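Local coordinates for Crov588 (Cafeteriavirus, PDB 6NYR), which is of unknown function but folds as a circular leucine-rich-repeat protein built largely from FNIP repeats, at residues P31-I36 against S52-I57; L72-T77 against P96-K101. One frame throughout, in Å; residues are numbered along the deposited sequence.

Contact 1. Residues P31-I36 against S52-I57; sequences PKIDTI and SNIKVI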
# COMPACT_ATOMS: atom_id res chain seq x y z
N PRO A 31 22.59 -21.07 10.29
CA PRO A 31 23.39 -19.87 10.58
C PRO A 31 23.01 -18.61 9.81
O PRO A 31 23.64 -17.57 10.05
CB PRO A 31 24.83 -20.30 10.20
CG PRO A 31 24.82 -21.79 10.23
CD PRO A 31 23.43 -22.18 9.78
N LYS A 32 22.03 -18.63 8.91
CA LYS A 32 21.66 -17.42 8.19
C LYS A 32 20.43 -16.72 8.78
O LYS A 32 20.01 -15.69 8.25
CB LYS A 32 21.43 -17.70 6.70
CG LYS A 32 21.75 -16.49 5.78
CD LYS A 32 23.12 -15.86 6.09
CE LYS A 32 23.87 -15.41 4.83
NZ LYS A 32 24.07 -13.93 4.75
N ILE A 33 19.85 -17.25 9.86
CA ILE A 33 18.67 -16.63 10.48
C ILE A 33 19.12 -15.90 11.73
O ILE A 33 19.83 -16.46 12.58
CB ILE A 33 17.58 -17.67 10.80
CG1 ILE A 33 18.04 -18.67 11.86
CG2 ILE A 33 17.14 -18.38 9.52
CD1 ILE A 33 16.94 -19.65 12.28
N ASP A 34 18.71 -14.63 11.84
CA ASP A 34 19.01 -13.81 13.00
C ASP A 34 17.87 -13.75 14.01
O ASP A 34 18.12 -13.58 15.21
CB ASP A 34 19.29 -12.36 12.57
CG ASP A 34 20.71 -12.13 12.15
OD1 ASP A 34 21.62 -12.72 12.77
OD2 ASP A 34 20.93 -11.34 11.20
N THR A 35 16.64 -13.89 13.54
CA THR A 35 15.47 -13.61 14.35
C THR A 35 14.47 -14.75 14.26
O THR A 35 14.45 -15.51 13.29
CB THR A 35 14.79 -12.31 13.90
OG1 THR A 35 13.86 -12.60 12.85
CG2 THR A 35 15.82 -11.32 13.37
N ILE A 36 13.65 -14.85 15.30
CA ILE A 36 12.48 -15.72 15.29
C ILE A 36 11.26 -14.84 15.49
O ILE A 36 11.25 -13.97 16.37
CB ILE A 36 12.54 -16.80 16.39
CG1 ILE A 36 13.67 -17.78 16.11
CG2 ILE A 36 11.21 -17.52 16.48
CD1 ILE A 36 13.93 -18.76 17.24
N SER A 52 22.02 -20.25 19.95
CA SER A 52 22.59 -18.93 20.20
C SER A 52 22.85 -18.14 18.92
O SER A 52 23.39 -17.04 19.00
CB SER A 52 23.89 -19.06 20.99
OG SER A 52 24.84 -19.84 20.29
N ASN A 53 22.47 -18.67 17.76
CA ASN A 53 22.58 -17.89 16.53
C ASN A 53 21.48 -16.84 16.40
O ASN A 53 21.69 -15.83 15.72
CB ASN A 53 22.54 -18.82 15.31
CG ASN A 53 21.28 -19.66 15.26
OD1 ASN A 53 20.68 -19.96 16.29
ND2 ASN A 53 20.88 -20.05 14.06
N ILE A 54 20.33 -17.04 17.04
CA ILE A 54 19.22 -16.11 16.91
C ILE A 54 19.36 -15.06 18.00
O ILE A 54 19.53 -15.38 19.18
CB ILE A 54 17.86 -16.83 16.95
CG1 ILE A 54 17.36 -17.20 18.35
CG2 ILE A 54 17.90 -18.08 16.05
CD1 ILE A 54 16.70 -16.05 19.09
N LYS A 55 19.33 -13.79 17.59
CA LYS A 55 19.56 -12.66 18.47
C LYS A 55 18.32 -11.82 18.70
O LYS A 55 18.35 -10.91 19.54
CB LYS A 55 20.68 -11.79 17.88
CG LYS A 55 21.94 -12.60 17.55
CD LYS A 55 23.20 -11.75 17.51
CE LYS A 55 23.15 -10.76 16.35
NZ LYS A 55 23.03 -11.47 15.03
N VAL A 56 17.23 -12.11 18.00
CA VAL A 56 16.00 -11.34 18.07
C VAL A 56 14.83 -12.31 18.18
O VAL A 56 14.72 -13.24 17.38
CB VAL A 56 15.83 -10.44 16.83
CG1 VAL A 56 14.53 -9.64 16.91
CG2 VAL A 56 17.03 -9.52 16.67
N ILE A 57 13.97 -12.09 19.17
CA ILE A 57 12.76 -12.90 19.35
C ILE A 57 11.59 -11.93 19.38
O ILE A 57 11.39 -11.21 20.37
CB ILE A 57 12.82 -13.75 20.63
CG1 ILE A 57 13.95 -14.78 20.52
CG2 ILE A 57 11.49 -14.44 20.87
CD1 ILE A 57 14.13 -15.65 21.75
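Pro-31 borders the contact loosely, its ring N 4.3 Å from ND2 of Asn-53 in the next coil of the leucine-rich-repeat solenoid. Asn-53 ND2 hydrogen-bonds the carbonyl O of Leu-28, linking 52-57 to the end of helix 25-28. Ile-33 follows, with CG1 passing 3.8 Å from Asn-53 ND2 and CD1 reaching CG2 of Ile-54. Its CG1 sits between the backbone N and the carbonyl carbon (chi1 65°), which brings this branch across to the neighbouring coil. At Asp-34 the polar contacts concentrate. The carbonyl O takes two amide hydrogens, from Lys-55 N at 2.7 Å and from Val-56 N at 3.3 Å, the latter coming in tilted from the carbonyl plane. The side chain lies alongside that of Lys-55, whose chain bends at chi3 and chi4 to bring NZ within 2.9 Å of Asp-34 OD1 as a salt bridge. Parallel strand pairing then begins. Thr-35 and Val-56 stand side by side on one face, methyl CG2 of Thr-35 against CB of Val-56 at 3.6 Å. The Ile-36 N-H is donated to Val-56 O (N to O 2.8 Å), and the Ile-36 side chain turns to the other, buried face, where CD1 meets CG1 of Ile-54 at 3.9 Å. The chemistry is thus divided by face: isoleucines fill the interior between coils, while the more open side carries the ion pair, and the Asp-34 carbonyl, accepting from both Lys-55 N and Val-56 N, probably helps set the register where the strands start.

Contact 2. Residues L72-T77 against P96-K101; sequences LTESLT and PKSLLK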
# COMPACT_ATOMS: atom_id res chain seq x y z
N LEU A 72 17.28 -17.06 28.83
CA LEU A 72 17.53 -16.65 27.47
C LEU A 72 19.02 -16.77 27.14
O LEU A 72 19.88 -16.64 28.01
CB LEU A 72 17.11 -15.20 27.24
CG LEU A 72 15.63 -14.84 27.07
CD1 LEU A 72 14.90 -15.80 26.18
CD2 LEU A 72 15.02 -14.77 28.47
N THR A 73 19.30 -17.01 25.86
CA THR A 73 20.68 -17.07 25.39
C THR A 73 21.41 -15.78 25.77
O THR A 73 20.83 -14.69 25.76
CB THR A 73 20.70 -17.27 23.87
OG1 THR A 73 20.02 -18.49 23.55
CG2 THR A 73 22.12 -17.32 23.35
N GLU A 74 22.68 -15.92 26.12
CA GLU A 74 23.50 -14.76 26.44
C GLU A 74 24.05 -14.09 25.17
O GLU A 74 25.00 -13.30 25.22
CB GLU A 74 24.65 -15.16 27.38
CG GLU A 74 25.36 -13.98 28.05
CD GLU A 74 24.50 -13.28 29.09
OE1 GLU A 74 24.06 -13.95 30.05
OE2 GLU A 74 24.26 -12.06 28.96
N SER A 75 23.46 -14.45 24.03
CA SER A 75 23.68 -13.75 22.77
C SER A 75 22.43 -13.04 22.26
O SER A 75 22.49 -12.35 21.24
CB SER A 75 24.18 -14.72 21.69
OG SER A 75 25.40 -15.33 22.07
N LEU A 76 21.29 -13.21 22.95
CA LEU A 76 20.12 -12.40 22.63
C LEU A 76 20.44 -10.92 22.79
O LEU A 76 21.05 -10.51 23.78
CB LEU A 76 18.94 -12.75 23.52
CG LEU A 76 17.78 -13.57 22.96
CD1 LEU A 76 16.54 -13.26 23.83
CD2 LEU A 76 17.48 -13.31 21.51
N THR A 77 20.01 -10.12 21.82
CA THR A 77 20.09 -8.67 21.91
C THR A 77 18.73 -7.98 21.89
O THR A 77 18.65 -6.82 22.30
CB THR A 77 20.93 -8.09 20.76
OG1 THR A 77 20.36 -8.49 19.51
CG2 THR A 77 22.36 -8.59 20.85
N PRO A 96 19.34 -11.61 29.96
CA PRO A 96 20.78 -11.64 29.69
C PRO A 96 21.37 -10.24 29.53
O PRO A 96 20.74 -9.32 29.01
CB PRO A 96 20.89 -12.44 28.38
CG PRO A 96 19.57 -12.20 27.70
CD PRO A 96 18.54 -12.07 28.81
N LYS A 97 22.61 -10.10 30.00
CA LYS A 97 23.31 -8.82 29.94
C LYS A 97 23.66 -8.40 28.52
O LYS A 97 24.17 -7.29 28.33
CB LYS A 97 24.58 -8.87 30.80
CG LYS A 97 24.32 -9.01 32.30
CD LYS A 97 23.38 -7.93 32.85
CE LYS A 97 21.91 -8.36 32.75
NZ LYS A 97 21.07 -7.76 33.84
N SER A 98 23.45 -9.27 27.53
CA SER A 98 23.63 -8.87 26.14
C SER A 98 22.46 -8.05 25.61
O SER A 98 22.59 -7.44 24.54
CB SER A 98 23.82 -10.11 25.25
OG SER A 98 22.70 -10.97 25.34
N LEU A 99 21.34 -8.01 26.32
CA LEU A 99 20.12 -7.44 25.76
C LEU A 99 20.28 -5.95 25.52
O LEU A 99 20.73 -5.21 26.39
CB LEU A 99 18.93 -7.70 26.68
CG LEU A 99 17.59 -7.70 25.95
CD1 LEU A 99 17.47 -8.94 25.06
CD2 LEU A 99 16.42 -7.63 26.92
N LEU A 100 19.88 -5.51 24.33
CA LEU A 100 19.90 -4.11 23.95
C LEU A 100 18.51 -3.51 23.76
O LEU A 100 18.32 -2.32 24.02
CB LEU A 100 20.68 -3.93 22.64
CG LEU A 100 22.15 -4.33 22.68
CD1 LEU A 100 22.73 -4.34 21.28
CD2 LEU A 100 22.92 -3.37 23.57
N LYS A 101 17.54 -4.31 23.33
CA LYS A 101 16.21 -3.83 22.97
C LYS A 101 15.18 -4.74 23.61
O LYS A 101 15.27 -5.97 23.50
CB LYS A 101 16.05 -3.80 21.46
CG LYS A 101 17.13 -2.99 20.76
CD LYS A 101 16.69 -2.56 19.37
CE LYS A 101 17.77 -1.74 18.69
NZ LYS A 101 17.31 -1.27 17.35
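Pro-96 sets its ring against Leu-72 CB and the carbonyl O of Thr-73, at the start of the Thr-73 to Leu-76 turn; here two successive coils of the leucine-rich-repeat solenoid stack through matching type I turns, the other running from Pro-96 to Leu-99. The CD end of the ring packs on carbon, 3.8 Å from Leu-72 CB, the CB end lies near oxygen atoms, and CG meets both, 3.4 Å from Thr-73 O. The Glu-74 side chain runs antiparallel to this ring. From its CB, CG leaves anti to the backbone N (chi1 -166°), and a bend at chi2 swings the carboxylate over the start of the second turn. CD then lies 3.8 Å from Pro-96 CB, and OE1 stays beside the same proline carbon. At the tip OE2 approaches Pro-96 CB to 3.4 Å and comes within 2.8 Å of Lys-97 N. It also accepts a weak hydrogen bond from Ser-98 N. Ser-98 OG is directed at the carbonyl of Leu-76, but the modelled separation is too short to be taken literally. Further on, Leu-99 turns its CD1 methyl to the Thr-77 backbone, with Leu-99 CD1 3.5 Å from Thr-77 C. The carbonyl itself is gripped twice as the chain enters strand 101-103: Thr-77 O receives Leu-100 N at 2.7 Å and Lys-101 N at 2.9 Å.

From the N terminus, the chain passes 31-36, runs through strand 35-37 and a loop, and returns at 52-57, so contact 1 closes the first of the two loops. It then goes out again to 72-77, passes strand 78-80 and helix 89-93, and comes back at 96-101, where contact 2 closes the second. The loops follow in series, neither nested nor crossed. Their middle segments touch: Lys-55 O faces Thr-77 N, probably as a hydrogen bond, Thr-77 OG1 also binds Lys-55 O, and Ser-52 packs on Thr-73. Together the contacts join four successive coils, with strands 35-37, 56-58, 78-80 and 101-103, near the N-terminal end of the ring.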